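Local coordinates for protein precorrin-6A reductase (Rhodobacter capsulatus, PDB 4X7G) that catalyses the NADPH-dependent reduction of precorrin-6A in cobalamin (vitamin B12) biosynthesis, pairing a nucleotide cofactor with a large tetrapyrrole substrate, at residues H148-R153 and L162-A167; A126-F131 and T189-V194; A118-L123 and S143-H148. One frame throughout, in Å; residues are numbered along the deposited sequence.

Contact 1 of 3, residues H148-R153 and L162-A167. With 3Y8 (3-[(1R,2S,3S,7S,11S,16S,17R,18R,19R)-2,7,12,18-tetrakis(2-hydroxy-2-oxoethyl)-3,13-bis(3-hydroxy-3-oxopropyl)-1,2,5,7,11,17-hexamethyl-17-(3-oxidanyl-3-oxidanylidene-prop-1-enyl)-3,6,8,10,15,16,18,19,21,24-decahydrocorrin-8-yl]propanoic acid), chain C.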
# COMPACT_ATOMS: atom_id res chain seq x y z
N HIS A 148 12.72 22.94 -0.72
CA HIS A 148 11.24 23.06 -0.61
C HIS A 148 10.81 23.04 0.85
O HIS A 148 11.51 22.45 1.68
CB HIS A 148 10.60 21.94 -1.40
CG HIS A 148 10.98 22.00 -2.83
ND1 HIS A 148 10.69 23.09 -3.59
CD2 HIS A 148 11.70 21.16 -3.61
CE1 HIS A 148 11.19 22.90 -4.82
NE2 HIS A 148 11.78 21.74 -4.87
N HIS A 149 9.58 23.54 1.03
CA HIS A 149 8.86 23.15 2.27
C HIS A 149 8.11 21.83 2.00
O HIS A 149 7.39 21.79 0.98
CB HIS A 149 7.87 24.23 2.68
CG HIS A 149 6.91 23.75 3.72
ND1 HIS A 149 7.31 23.43 4.99
CD2 HIS A 149 5.60 23.46 3.67
CE1 HIS A 149 6.31 22.92 5.65
NE2 HIS A 149 5.26 22.96 4.89
N TYR A 150 8.26 20.88 2.84
CA TYR A 150 7.64 19.61 2.72
C TYR A 150 6.60 19.40 3.82
O TYR A 150 6.87 19.69 5.01
CB TYR A 150 8.62 18.48 2.73
CG TYR A 150 9.55 18.42 1.53
CD1 TYR A 150 9.03 18.06 0.32
CD2 TYR A 150 10.89 18.79 1.60
CE1 TYR A 150 9.87 18.00 -0.82
CE2 TYR A 150 11.71 18.76 0.50
CZ TYR A 150 11.18 18.32 -0.68
OH TYR A 150 11.98 18.20 -1.84
N LEU A 151 5.46 18.87 3.44
CA LEU A 151 4.48 18.31 4.37
C LEU A 151 4.61 16.83 4.36
O LEU A 151 4.57 16.22 3.23
CB LEU A 151 3.09 18.75 3.98
CG LEU A 151 1.90 18.14 4.79
CD1 LEU A 151 1.96 18.63 6.24
CD2 LEU A 151 0.59 18.45 4.18
N LEU A 152 4.75 16.19 5.45
CA LEU A 152 4.88 14.75 5.60
C LEU A 152 3.67 14.22 6.33
O LEU A 152 3.00 14.96 7.10
CB LEU A 152 6.13 14.38 6.43
CG LEU A 152 7.37 15.11 6.07
CD1 LEU A 152 8.53 14.77 6.94
CD2 LEU A 152 7.73 14.92 4.62
N ARG A 153 3.32 12.97 6.12
CA ARG A 153 2.22 12.31 6.84
C ARG A 153 2.76 10.92 7.25
O ARG A 153 3.04 10.12 6.38
CB ARG A 153 0.95 12.26 6.02
CG ARG A 153 -0.16 11.53 6.74
CD ARG A 153 -1.55 12.00 6.31
NE ARG A 153 -1.84 11.73 4.93
CZ ARG A 153 -2.92 12.13 4.28
NH1 ARG A 153 -3.10 11.84 3.04
NH2 ARG A 153 -3.78 12.92 4.90
N LEU A 162 14.60 14.44 11.10
CA LEU A 162 14.13 14.35 9.71
C LEU A 162 15.21 14.80 8.75
O LEU A 162 15.89 15.81 9.02
CB LEU A 162 12.94 15.28 9.54
CG LEU A 162 11.71 14.96 10.33
CD1 LEU A 162 10.75 16.12 10.11
CD2 LEU A 162 11.16 13.62 9.82
N PRO A 163 15.27 14.16 7.54
CA PRO A 163 16.36 14.41 6.57
C PRO A 163 16.09 15.60 5.68
O PRO A 163 16.76 15.83 4.64
CB PRO A 163 16.41 13.09 5.75
CG PRO A 163 14.99 12.66 5.75
CD PRO A 163 14.43 13.02 7.13
N LEU A 164 15.12 16.46 6.16
CA LEU A 164 14.65 17.48 5.30
C LEU A 164 14.71 18.83 6.00
O LEU A 164 14.24 18.85 7.17
CB LEU A 164 13.23 17.18 4.82
CG LEU A 164 13.05 15.94 3.95
CD1 LEU A 164 11.58 15.68 3.67
CD2 LEU A 164 13.83 16.08 2.65
N PRO A 165 15.31 19.88 5.59
CA PRO A 165 15.51 21.01 6.53
C PRO A 165 14.24 21.77 6.78
O PRO A 165 14.25 22.58 7.73
CB PRO A 165 16.55 21.87 5.86
CG PRO A 165 16.54 21.45 4.42
CD PRO A 165 16.23 20.02 4.42
N ASP A 166 13.28 21.76 5.88
CA ASP A 166 12.00 22.50 6.02
C ASP A 166 10.84 21.53 5.86
O ASP A 166 10.45 21.23 4.71
CB ASP A 166 11.93 23.64 5.07
CG ASP A 166 10.64 24.47 5.14
OD1 ASP A 166 9.76 24.13 5.90
OD2 ASP A 166 10.57 25.46 4.37
N ALA A 167 10.38 21.00 6.97
CA ALA A 167 9.33 20.01 6.91
C ALA A 167 8.50 19.98 8.19
O ALA A 167 9.05 20.24 9.27
CB ALA A 167 9.93 18.67 6.66
C48 3Y8 C . 1.77 -1.25 8.51
C47 3Y8 C . -1.28 -0.64 9.29
C43 3Y8 C . -6.83 -0.09 6.62
C42 3Y8 C . -5.69 1.00 6.48
C41 3Y8 C . -4.89 0.52 5.29
C38 3Y8 C . -3.46 1.40 1.75
C37 3Y8 C . -4.39 2.27 2.52
C36 3Y8 C . -4.95 3.67 4.51
C35 3Y8 C . -2.94 4.96 2.48
C32 3Y8 C . -1.09 9.40 1.91
C31 3Y8 C . -0.44 8.02 1.47
C2 3Y8 C . 1.41 5.17 2.12
C1 3Y8 C . 1.54 4.39 3.47
C4 3Y8 C . -0.72 4.54 3.01
C5 3Y8 C . -2.01 4.23 3.16
C7 3Y8 C . -3.89 2.66 3.97
C8 3Y8 C . -3.80 1.52 4.92
C6 3Y8 C . -2.57 3.17 3.97
C3 3Y8 C . -0.06 5.61 2.15
C11 3Y8 C . -0.95 1.16 7.42
C12 3Y8 C . -0.42 0.11 8.26
C13 3Y8 C . 0.86 -0.13 8.00
C14 3Y8 C . 1.28 0.83 7.00
C15 3Y8 C . 2.56 0.91 6.49
C16 3Y8 C . 2.88 1.90 5.47
C17 3Y8 C . 4.27 2.30 5.06
C18 3Y8 C . 3.99 3.41 4.01
C19 3Y8 C . 2.49 3.18 3.53
C20 3Y8 C . 1.78 5.34 4.64
C21 3Y8 C . -1.34 0.14 10.67
C24 3Y8 C . -1.59 2.30 8.23
C25 3Y8 C . 2.36 6.38 2.01
C26 3Y8 C . 1.56 4.21 0.92
O59 3Y8 C . 4.47 6.04 8.42
C57 3Y8 C . 4.72 4.77 8.21
O58 3Y8 C . 5.42 4.00 8.92
C56 3Y8 C . 4.23 4.26 6.89
C55 3Y8 C . 4.97 3.00 6.32
C54 3Y8 C . 5.08 1.14 4.52
C60 3Y8 C . 4.88 3.46 2.77
C61 3Y8 C . 6.27 3.87 2.97
O62 3Y8 C . 7.06 3.63 1.97
O63 3Y8 C . 6.65 4.45 4.02
N24 3Y8 C . 1.95 2.31 4.58
N23 3Y8 C . 0.20 1.60 6.69
C49 3Y8 C . 1.79 -2.40 7.50
C50 3Y8 C . 2.56 -3.62 7.88
O51 3Y8 C . 3.24 -3.64 8.94
O52 3Y8 C . 2.38 -4.62 7.10
O23 3Y8 C . -2.48 0.24 11.17
O22 3Y8 C . -0.30 0.58 11.11
C10 3Y8 C . -1.96 0.53 6.40
C9 3Y8 C . -2.56 1.50 5.46
N22 3Y8 C . -1.82 2.56 4.91
O44 3Y8 C . -7.81 0.08 5.87
O45 3Y8 C . -6.74 -0.82 7.52
O39 3Y8 C . -4.05 0.58 0.97
O40 3Y8 C . -2.25 1.61 1.78
N21 3Y8 C . 0.18 3.91 3.69
C27 3Y8 C . 1.27 4.89 -0.45
O28 3Y8 C . 2.23 5.46 -0.98
O29 3Y8 C . 0.14 4.85 -0.93
C30 3Y8 C . -0.51 7.04 2.60
O34 3Y8 C . -0.47 9.98 2.88
O33 3Y8 C . -1.98 9.71 1.12
O HOH W 1 13.24 20.80 3.13

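Contact 2 of 3, residues A126-F131 and T189-V194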
# COMPACT_ATOMS: atom_id res chain seq x y z
N ALA A 126 12.59 26.47 -7.95
CA ALA A 126 12.20 27.50 -6.96
C ALA A 126 11.41 26.83 -5.83
O ALA A 126 10.59 25.89 -6.12
CB ALA A 126 11.27 28.43 -7.68
N PRO A 127 11.71 27.23 -4.64
CA PRO A 127 11.01 26.58 -3.51
C PRO A 127 9.48 26.55 -3.63
O PRO A 127 8.78 27.53 -4.00
CB PRO A 127 11.49 27.44 -2.30
CG PRO A 127 12.85 27.99 -2.74
CD PRO A 127 12.52 28.38 -4.14
N ALA A 128 8.94 25.37 -3.32
CA ALA A 128 7.51 25.06 -3.43
C ALA A 128 7.04 24.52 -2.07
O ALA A 128 7.82 24.46 -1.14
CB ALA A 128 7.31 24.03 -4.57
N ARG A 129 5.76 24.13 -2.03
CA ARG A 129 5.14 23.60 -0.80
C ARG A 129 4.58 22.22 -1.16
O ARG A 129 3.53 22.14 -1.77
CB ARG A 129 4.09 24.54 -0.29
CG ARG A 129 4.73 25.92 0.14
CD ARG A 129 3.70 26.84 0.76
NE ARG A 129 3.17 26.38 2.01
CZ ARG A 129 3.72 26.51 3.19
NH1 ARG A 129 4.91 27.05 3.29
NH2 ARG A 129 3.14 26.03 4.28
N VAL A 130 5.37 21.22 -0.87
CA VAL A 130 5.13 19.89 -1.46
C VAL A 130 4.63 18.90 -0.45
O VAL A 130 5.28 18.71 0.57
CB VAL A 130 6.46 19.38 -2.03
CG1 VAL A 130 6.28 17.98 -2.66
CG2 VAL A 130 7.12 20.36 -3.03
N PHE A 131 3.46 18.30 -0.74
CA PHE A 131 2.96 17.23 0.09
C PHE A 131 3.61 15.94 -0.33
O PHE A 131 3.31 15.44 -1.48
CB PHE A 131 1.47 17.15 0.05
CG PHE A 131 0.87 16.04 0.90
CD1 PHE A 131 1.49 15.54 2.03
CD2 PHE A 131 -0.36 15.54 0.54
CE1 PHE A 131 0.88 14.58 2.81
CE2 PHE A 131 -1.00 14.57 1.34
CZ PHE A 131 -0.35 14.11 2.48
N THR A 189 -1.36 25.16 2.60
CA THR A 189 -1.10 25.88 1.34
C THR A 189 -0.15 25.15 0.40
O THR A 189 0.74 25.72 -0.21
CB THR A 189 -0.68 27.37 1.56
OG1 THR A 189 0.42 27.46 2.38
CG2 THR A 189 -1.74 28.03 2.32
N ILE A 190 -0.48 23.88 0.16
CA ILE A 190 0.34 23.02 -0.70
C ILE A 190 0.21 23.46 -2.15
O ILE A 190 -0.89 23.89 -2.60
CB ILE A 190 -0.20 21.60 -0.51
CG1 ILE A 190 0.05 21.06 0.84
CG2 ILE A 190 0.35 20.67 -1.58
CD1 ILE A 190 1.48 21.12 1.29
N THR A 191 1.32 23.37 -2.87
CA THR A 191 1.40 23.67 -4.28
C THR A 191 1.53 22.46 -5.16
O THR A 191 1.20 22.51 -6.32
CB THR A 191 2.57 24.62 -4.54
OG1 THR A 191 3.81 24.04 -4.20
CG2 THR A 191 2.44 25.96 -3.76
N HIS A 192 2.04 21.35 -4.59
CA HIS A 192 2.34 20.17 -5.39
C HIS A 192 2.14 18.94 -4.55
O HIS A 192 2.48 18.98 -3.35
CB HIS A 192 3.80 20.10 -5.82
CG HIS A 192 4.24 21.18 -6.75
ND1 HIS A 192 4.48 22.46 -6.37
CD2 HIS A 192 4.51 21.11 -8.07
CE1 HIS A 192 4.84 23.18 -7.42
NE2 HIS A 192 4.85 22.38 -8.47
N VAL A 193 1.59 17.86 -5.09
CA VAL A 193 1.47 16.58 -4.40
C VAL A 193 2.34 15.55 -5.06
O VAL A 193 2.29 15.46 -6.31
CB VAL A 193 0.02 16.12 -4.34
CG1 VAL A 193 -0.10 14.78 -3.66
CG2 VAL A 193 -0.88 17.15 -3.68
N VAL A 194 3.09 14.81 -4.29
CA VAL A 194 3.85 13.65 -4.78
C VAL A 194 3.16 12.42 -4.28
O VAL A 194 2.90 12.29 -3.07
CB VAL A 194 5.30 13.67 -4.36
CG1 VAL A 194 6.05 12.41 -4.77
CG2 VAL A 194 6.01 14.91 -4.92

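Contact 3 of 3, residues A118-L123 and S143-H148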
# COMPACT_ATOMS: atom_id res chain seq x y z
N ALA A 118 13.00 9.99 -9.65
CA ALA A 118 12.50 10.82 -10.74
C ALA A 118 11.45 11.82 -10.26
O ALA A 118 11.31 12.93 -10.77
CB ALA A 118 11.94 9.99 -11.86
N ALA A 119 10.68 11.48 -9.18
CA ALA A 119 9.79 12.43 -8.63
C ALA A 119 10.52 13.59 -7.98
O ALA A 119 10.14 14.73 -8.07
CB ALA A 119 8.87 11.74 -7.57
N VAL A 120 11.68 13.25 -7.30
CA VAL A 120 12.48 14.31 -6.76
C VAL A 120 12.96 15.26 -7.88
O VAL A 120 12.85 16.47 -7.77
CB VAL A 120 13.75 13.74 -6.06
CG1 VAL A 120 14.52 14.91 -5.47
CG2 VAL A 120 13.42 12.75 -4.95
N ALA A 121 13.47 14.66 -8.98
CA ALA A 121 13.93 15.46 -10.15
C ALA A 121 12.85 16.23 -10.78
O ALA A 121 13.14 17.21 -11.50
CB ALA A 121 14.62 14.55 -11.12
N ALA A 122 11.57 15.86 -10.64
CA ALA A 122 10.44 16.56 -11.22
C ALA A 122 10.07 17.81 -10.56
O ALA A 122 9.35 18.65 -11.12
CB ALA A 122 9.23 15.60 -11.31
N LEU A 123 10.44 17.95 -9.28
CA LEU A 123 10.04 19.13 -8.55
C LEU A 123 10.66 20.41 -9.15
O LEU A 123 11.81 20.29 -9.65
CB LEU A 123 10.47 19.02 -7.11
CG LEU A 123 9.68 17.95 -6.31
CD1 LEU A 123 10.27 17.81 -4.91
CD2 LEU A 123 8.25 18.30 -6.23
N SER A 143 15.85 14.66 0.27
CA SER A 143 17.00 15.40 0.72
C SER A 143 17.89 15.81 -0.43
O SER A 143 18.73 16.70 -0.25
CB SER A 143 17.84 14.57 1.71
OG SER A 143 18.46 13.40 1.08
N ALA A 144 17.64 15.32 -1.61
CA ALA A 144 18.31 15.83 -2.82
C ALA A 144 17.67 17.06 -3.39
O ALA A 144 18.20 17.74 -4.26
CB ALA A 144 18.29 14.73 -3.84
N ALA A 145 16.48 17.45 -2.86
CA ALA A 145 15.84 18.70 -3.21
C ALA A 145 15.47 19.41 -1.93
O ALA A 145 14.23 19.61 -1.58
CB ALA A 145 14.64 18.53 -4.16
N PRO A 146 16.41 19.84 -1.10
CA PRO A 146 16.13 20.32 0.24
C PRO A 146 15.52 21.65 0.30
O PRO A 146 15.10 22.04 1.45
CB PRO A 146 17.54 20.29 0.87
CG PRO A 146 18.44 20.60 -0.27
CD PRO A 146 17.87 19.80 -1.41
N GLN A 147 15.49 22.42 -0.75
CA GLN A 147 15.02 23.79 -0.76
C GLN A 147 13.51 23.99 -0.49
O GLN A 147 13.03 25.12 -0.21
CB GLN A 147 15.38 24.54 -2.03
CG GLN A 147 14.66 24.17 -3.32
CD GLN A 147 15.31 23.01 -4.06
OE1 GLN A 147 15.97 22.08 -3.51
NE2 GLN A 147 15.03 22.99 -5.34
N HIS A 148 12.72 22.94 -0.72
CA HIS A 148 11.24 23.06 -0.61
C HIS A 148 10.81 23.04 0.85
O HIS A 148 11.51 22.45 1.68
CB HIS A 148 10.60 21.94 -1.40
CG HIS A 148 10.98 22.00 -2.83
ND1 HIS A 148 10.69 23.09 -3.59
CD2 HIS A 148 11.70 21.16 -3.61
CE1 HIS A 148 11.19 22.90 -4.82
NE2 HIS A 148 11.78 21.74 -4.87
O HOH W 2 13.75 20.82 -6.91

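Contact 1 of 3, residues H148-R153 and L162-A167
His149 and Asp166 supply the polar side-chain link of this contact. The imidazole turns an edge to the carboxylate, and its ND1 proton reaches Asp166 OD1 at 2.7 Å in a nearly straight bond (169° at the hydrogen). OD1 lies close to the ring plane, whereas ND1 stands well above the carboxylate plane, the two flat groups being 48° apart. CG of His149 is anti to the backbone N (chi1 167°), which places the ring to cross the Asp166 side chain at about a right angle. Glu188 takes the other ring nitrogen, NE2, so two carboxylates fix the ring's rotation and probably favour a protonated imidazole. A leucine in place of Asp166 would probably leave the ND1 proton without its acceptor and the ring freer to turn about its remaining bond to Glu188.

The backbones pair at one point: Tyr150 N donates to Asp166 O at 2.9 Å, a backbone bond of Tyr150 with Arg168 completes the parallel bridge of Tyr150 with Ala167, and Ala167 CA adds a C-H...O contact to Tyr150 O (3.1 Å). Water 1 accepts from Asp166 N (2.9 Å) beside His148 O.

Apolar packing fills the Tyr150 and Leu152 side. Leu164 crosses Tyr150 at about a right angle, its CD1 lying 3.8 Å from CD2 of the ring. Leu152 CD1 meets Leu162 CD2 tip to tip at 4.1 Å, while the other Leu152 methyl turns to Leu164.

Arg153, farther along, serves the ligand: NE donates to O34 of the bound tetrapyrrole at 3.0 Å, with weaker NH1 bonds to both carboxylate oxygens, and Asp181 holds NH2.

Strand 149-154 thus runs between strand 129-132 and the outermost strand 167-171, with Leu151 packed on Leu184 of helix 178-187.

Contact 2 of 3, residues A126-F131 and T189-V194
Arg129 O is gripped by two successive amides of segment 189-194, Thr191 N at 2.8 Å and His192 N at 3.3 Å. The first lies in the carbonyl plane; the second is tilted 31° from it. Thr191 also takes the amide of the same residue, Arg129 N reaching its OG1 at 2.9 Å. With chi1 at 63°, that hydroxyl sits between its own backbone N and carbonyl carbon, where it is also hydrogen-bonded to His192 ND1 at 2.8 Å, in the plane of the imidazole.

Beyond this fork the strands settle into regular parallel pairing: Phe131 N donates to His192 O, and Phe131 O accepts from Val194 N at 2.9 Å. Side chains then part to the two faces. Val130 CG1 meets Val194 CG2 at 3.8 Å on one, and Phe131 CB packs on Ile190 CG2 at 4.0 Å on the other. The Arg129 chain, bent at chi3, makes a weak NE bond to Thr189 O, while NH2 goes to Glu188 O, near the Schellman turn that ends helix 178-187.

Strands 129-132 and 192-196 are inner strands of a Rossmann-type sheet, flanked by 149-154 and 216-220, with Leu185 of helix 178-187 packed against Phe131, Ile190 and Val193.

Contact 3 of 3, residues A118-L123 and S143-H148
Val120 and Ala145 meet through methyls, Val120 CG1 lying 3.9 Å from Ala145 CB. The same branch touches Ala144 CB at 4.1 Å, so one valine methyl bridges two consecutive alanines. It can do so because CG1 is anti to the backbone N (chi1 -178°) and projects from the helix toward the loop. Leu123, just past the helix, packs on the imidazole of His148, slanting across it: its CB lies 3.8 Å from His148 NE2 and its CD1 3.9 Å from His148 CD2.

This is helix-to-loop packing in a Rossmann-fold domain. Helix 116-122 lies in the connection from strand 109-113 to strand 129-132, and the loop carrying residues 143-148 joins strand 129-132 to its parallel neighbour 149-154. Ala145 to His148 form a type I turn.

The polar link across the contact is a single water. Water 2 lies at the edge of the His148 ring, in its plane and 3.0 Å from NE2, with at most a weak bond to Leu123 O. The ring's other nitrogen, ND1, is hydrogen-bonded to Ala128 N, and Gln147 CG covers one ring face, 3.9 Å above its centre. Gln147 NE2 in turn is hydrogen-bonded to Gln125 O.

All three contacts belong to the same Rossmann-type domain; contacts 2 and 3 are largely buried, contact 1 partly so. Contact 2 joins two inner strands in mid-sheet and is the most fully bonded through the backbone. Contact 1 lies at the sheet's edge, where a single bridge is supplemented by a histidine-carboxylate pair and leucine packing, and its strand runs on to the tetrapyrrole. Contact 3, outside the sheet, has no direct hydrogen bond and relies on valine, leucine and alanine methyls, an imidazole and a water. Strand pairing between 129-132 and 149-154 fuses contacts 1 and 2. His148 belongs to contacts 1 and 3 and reaches Ala128 of contact 2, while Tyr150 OH bonds to Ala145 O.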